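Long-range contact in TarM (Staphylococcus aureus subsp. aureus 21178, PDB 4X7R), which belongs to the glycosyltransferases of the GT-B fold, built from two Rossmann-like domains and carrying an additional large antiparallel sheet: residues F262-E271 with I290-I299. The protein carries 1 engineered substitution. Numbering follows the deposited sequence.
Sequences FKKSEKYIIE and ILNQFDVENI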
loop_
_atom_site.group_PDB
_atom_site.type_symbol
_atom_site.label_atom_id
_atom_site.label_comp_id
_atom_site.label_asym_id
_atom_site.label_seq_id
_atom_site.Cartn_x
_atom_site.Cartn_y
_atom_site.Cartn_z
ATOM N N PHE A 262 19.032 -7.183 9.132
ATOM C CA PHE A 262 17.970 -6.189 9.298
ATOM C C PHE A 262 17.567 -5.632 7.952
ATOM O O PHE A 262 18.418 -5.513 7.083
ATOM C CB PHE A 262 18.451 -5.051 10.216
ATOM C CG PHE A 262 18.715 -5.532 11.620
ATOM C CD1 PHE A 262 17.676 -6.019 12.413
ATOM C CD2 PHE A 262 19.999 -5.534 12.139
ATOM C CE1 PHE A 262 17.919 -6.496 13.691
ATOM C CE2 PHE A 262 20.241 -6.008 13.432
ATOM C CZ PHE A 262 19.197 -6.489 14.197
ATOM N N LYS A 263 16.279 -5.290 7.773
ATOM C CA LYS A 263 15.784 -4.675 6.531
ATOM C C LYS A 263 16.482 -3.316 6.393
ATOM O O LYS A 263 16.601 -2.602 7.385
ATOM C CB LYS A 263 14.258 -4.482 6.576
ATOM C CG LYS A 263 13.457 -5.777 6.642
ATOM C CD LYS A 263 11.971 -5.514 6.655
ATOM C CE LYS A 263 11.184 -6.731 6.227
ATOM N NZ LYS A 263 10.346 -7.307 7.323
ATOM N N LYS A 264 17.010 -3.004 5.206
ATOM C CA LYS A 264 17.744 -1.756 4.963
ATOM C C LYS A 264 17.006 -0.469 5.304
ATOM O O LYS A 264 17.569 0.351 6.020
ATOM C CB LYS A 264 18.393 -1.697 3.570
ATOM C CG LYS A 264 19.915 -1.885 3.660
ATOM C CD LYS A 264 20.422 -3.289 3.310
ATOM C CE LYS A 264 20.679 -4.161 4.526
ATOM N NZ LYS A 264 20.840 -5.586 4.139
ATOM N N SER A 265 15.773 -0.291 4.818
ATOM C CA SER A 265 14.986 0.935 5.067
ATOM C C SER A 265 14.729 1.149 6.545
ATOM O O SER A 265 15.087 2.198 7.075
ATOM C CB SER A 265 13.658 0.905 4.320
ATOM O OG SER A 265 13.839 0.727 2.928
ATOM N N GLU A 266 14.175 0.117 7.226
ATOM C CA GLU A 266 13.880 0.143 8.668
ATOM C C GLU A 266 15.126 0.356 9.503
ATOM O O GLU A 266 15.059 1.090 10.483
ATOM C CB GLU A 266 13.098 -1.108 9.114
ATOM C CG GLU A 266 11.646 -1.102 8.638
ATOM C CD GLU A 266 11.380 -1.413 7.171
ATOM O OE1 GLU A 266 12.335 -1.753 6.442
ATOM O OE2 GLU A 266 10.204 -1.345 6.750
ATOM N N LYS A 267 16.278 -0.188 9.072
ATOM C CA LYS A 267 17.553 -0.037 9.809
ATOM C C LYS A 267 17.999 1.427 9.837
ATOM O O LYS A 267 18.467 1.924 10.871
ATOM C CB LYS A 267 18.639 -0.930 9.204
ATOM C CG LYS A 267 20.000 -0.860 9.906
ATOM C CD LYS A 267 20.920 -1.973 9.423
ATOM C CE LYS A 267 22.364 -1.692 9.758
ATOM N NZ LYS A 267 23.015 -0.806 8.751
ATOM N N TYR A 268 17.832 2.111 8.695
ATOM C CA TYR A 268 18.149 3.529 8.550
ATOM C C TYR A 268 17.236 4.416 9.425
ATOM O O TYR A 268 17.705 5.372 10.034
ATOM C CB TYR A 268 18.103 3.931 7.065
ATOM C CG TYR A 268 18.580 5.342 6.815
ATOM C CD1 TYR A 268 19.932 5.669 6.901
ATOM C CD2 TYR A 268 17.682 6.351 6.485
ATOM C CE1 TYR A 268 20.374 6.971 6.675
ATOM C CE2 TYR A 268 18.113 7.652 6.243
ATOM C CZ TYR A 268 19.459 7.959 6.340
ATOM O OH TYR A 268 19.868 9.250 6.119
ATOM N N ILE A 269 15.948 4.090 9.505
ATOM C CA ILE A 269 14.998 4.807 10.350
ATOM C C ILE A 269 15.421 4.670 11.831
ATOM O O ILE A 269 15.634 5.684 12.506
ATOM C CB ILE A 269 13.537 4.339 10.091
ATOM C CG1 ILE A 269 13.132 4.578 8.599
ATOM C CG2 ILE A 269 12.537 5.041 11.044
ATOM C CD1 ILE A 269 11.858 3.898 8.185
ATOM N N ILE A 270 15.572 3.425 12.308
ATOM C CA ILE A 270 15.966 3.095 13.682
ATOM C C ILE A 270 17.273 3.768 14.093
ATOM O O ILE A 270 17.325 4.397 15.152
ATOM C CB ILE A 270 16.040 1.563 13.898
ATOM C CG1 ILE A 270 14.666 0.899 13.715
ATOM C CG2 ILE A 270 16.661 1.233 15.264
ATOM C CD1 ILE A 270 14.762 -0.710 13.572
ATOM N N GLU A 271 18.315 3.642 13.263
ATOM C CA GLU A 271 19.620 4.244 13.538
ATOM C C GLU A 271 19.605 5.759 13.654
ATOM O O GLU A 271 20.432 6.324 14.375
ATOM C CB GLU A 271 20.657 3.760 12.533
ATOM C CG GLU A 271 21.097 2.339 12.847
ATOM C CD GLU A 271 22.030 1.679 11.850
ATOM O OE1 GLU A 271 22.045 2.095 10.669
ATOM O OE2 GLU A 271 22.723 0.715 12.249
ATOM N N ILE A 290 14.495 -3.687 19.639
ATOM C CA ILE A 290 15.239 -2.605 18.983
ATOM C C ILE A 290 16.244 -1.961 19.945
ATOM O O ILE A 290 17.394 -1.741 19.574
ATOM C CB ILE A 290 14.261 -1.582 18.336
ATOM C CG1 ILE A 290 13.618 -2.184 17.060
ATOM C CG2 ILE A 290 14.970 -0.238 18.040
ATOM C CD1 ILE A 290 12.501 -1.359 16.442
ATOM N N LEU A 291 15.792 -1.645 21.156
ATOM C CA LEU A 291 16.609 -1.011 22.191
ATOM C C LEU A 291 17.802 -1.886 22.589
ATOM O O LEU A 291 18.875 -1.353 22.843
ATOM C CB LEU A 291 15.757 -0.627 23.429
ATOM C CG LEU A 291 14.732 0.504 23.243
ATOM C CD1 LEU A 291 13.909 0.678 24.514
ATOM C CD2 LEU A 291 15.392 1.811 22.859
ATOM N N ASN A 292 17.618 -3.215 22.612
ATOM C CA ASN A 292 18.682 -4.157 22.952
ATOM C C ASN A 292 19.725 -4.275 21.874
ATOM O O ASN A 292 20.906 -4.320 22.211
ATOM C CB ASN A 292 18.130 -5.525 23.361
ATOM C CG ASN A 292 17.278 -5.485 24.601
ATOM O OD1 ASN A 292 17.468 -4.645 25.481
ATOM N ND2 ASN A 292 16.283 -6.378 24.694
ATOM N N GLN A 293 19.288 -4.253 20.586
ATOM C CA GLN A 293 20.078 -4.377 19.357
ATOM C C GLN A 293 20.747 -3.086 18.858
ATOM O O GLN A 293 21.760 -3.190 18.163
ATOM C CB GLN A 293 19.165 -4.871 18.214
ATOM C CG GLN A 293 18.867 -6.374 18.176
ATOM C CD GLN A 293 17.553 -6.757 17.485
ATOM O OE1 GLN A 293 16.648 -5.917 17.197
ATOM N NE2 GLN A 293 17.404 -8.069 17.250
ATOM N N PHE A 294 20.134 -1.891 19.087
ATOM C CA PHE A 294 20.618 -0.602 18.547
ATOM C C PHE A 294 20.996 0.439 19.613
ATOM O O PHE A 294 20.433 0.431 20.714
ATOM C CB PHE A 294 19.566 -0.015 17.578
ATOM C CG PHE A 294 19.318 -0.846 16.335
ATOM C CD1 PHE A 294 18.350 -1.854 16.328
ATOM C CD2 PHE A 294 20.041 -0.612 15.165
ATOM C CE1 PHE A 294 18.131 -2.635 15.186
ATOM C CE2 PHE A 294 19.818 -1.389 14.016
ATOM C CZ PHE A 294 18.865 -2.395 14.033
ATOM N N ASP A 295 21.931 1.354 19.271
ATOM C CA ASP A 295 22.368 2.447 20.160
ATOM C C ASP A 295 21.485 3.710 19.950
ATOM O O ASP A 295 21.978 4.749 19.473
ATOM C CB ASP A 295 23.873 2.780 19.973
ATOM C CG ASP A 295 24.435 3.793 20.976
ATOM O OD1 ASP A 295 23.861 3.918 22.083
ATOM O OD2 ASP A 295 25.439 4.467 20.647
ATOM N N VAL A 296 20.169 3.591 20.279
ATOM C CA VAL A 296 19.155 4.652 20.157
ATOM C C VAL A 296 18.191 4.610 21.343
ATOM O O VAL A 296 18.037 3.560 21.951
ATOM C CB VAL A 296 18.392 4.645 18.801
ATOM C CG1 VAL A 296 19.259 5.176 17.671
ATOM C CG2 VAL A 296 17.801 3.269 18.468
ATOM N N GLU A 297 17.554 5.741 21.674
ATOM C CA GLU A 297 16.611 5.810 22.794
ATOM C C GLU A 297 15.171 6.142 22.371
ATOM O O GLU A 297 14.228 5.596 22.960
ATOM C CB GLU A 297 17.105 6.816 23.843
ATOM C CG GLU A 297 18.200 6.261 24.748
ATOM C CD GLU A 297 18.974 7.273 25.573
ATOM O OE1 GLU A 297 18.856 8.490 25.299
ATOM O OE2 GLU A 297 19.739 6.843 26.468
ATOM N N ASN A 298 15.017 7.023 21.339
ATOM C CA ASN A 298 13.758 7.549 20.788
ATOM C C ASN A 298 12.832 6.538 20.097
ATOM O O ASN A 298 12.321 6.837 19.015
ATOM C CB ASN A 298 14.067 8.700 19.812
ATOM C CG ASN A 298 14.047 10.080 20.396
ATOM O OD1 ASN A 298 13.977 10.280 21.605
ATOM N ND2 ASN A 298 14.134 11.072 19.530
ATOM N N ILE A 299 12.580 5.391 20.724
ATOM C CA ILE A 299 11.703 4.333 20.233
ATOM C C ILE A 299 10.474 4.309 21.134
ATOM O O ILE A 299 10.600 4.186 22.349
ATOM C CB ILE A 299 12.432 2.946 20.198
ATOM C CG1 ILE A 299 13.857 3.035 19.575
ATOM C CG2 ILE A 299 11.559 1.871 19.539
ATOM C CD1 ILE A 299 13.982 3.522 18.019
#
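The ring of Phe294 presents its edge to one face of Phe262, an edge-to-face pair with centroids 4.9 Å apart and planes at 54°; Phe294 CZ sits over the centre of the Phe262 ring. One face of Phe294 in turn receives a methyl group, Ile270 CG2, 3.8 Å from the ring centroid in a CH-pi contact, while Glu271 OE2 and Ile290 O lie at its edge, in the ring plane. At the rim of Phe262 lies the Gln293 amide, its CD 3.7 Å from Phe262 CZ and its plane turned steeply to the ring. Hydrogen bonds of Gln293 OE1 with His252 and of Gln293 NE2 with His253 hold that amide, so a glutamine can pack here without losing its polar partners.

Ile270 turns CG2 anti to its backbone N (CG1 at chi1 -63°), and the same methyl reaches Ile290 CG2 at 3.6 Å. The other branch ends in CD1, 3.7 Å from Ile290 CD1. The compact Val296 fits against the helix end, CG1 3.3 Å from Ile270 O. Glu271 suits the exposed margin: its CG lies 3.9 Å from Phe294 CD2, while OE1 makes a long salt bridge to Lys267 NZ within the helix.

No hydrogen bond crosses the contact. Mainly apolar packing joins helix 264-271 to the end of helix 284-293 and the loop entering edge strand 299-301; the two helices belong to successive beta-alpha-beta units of the seven-stranded parallel sheet in the N-terminal Rossmann-like domain of the GT-B fold.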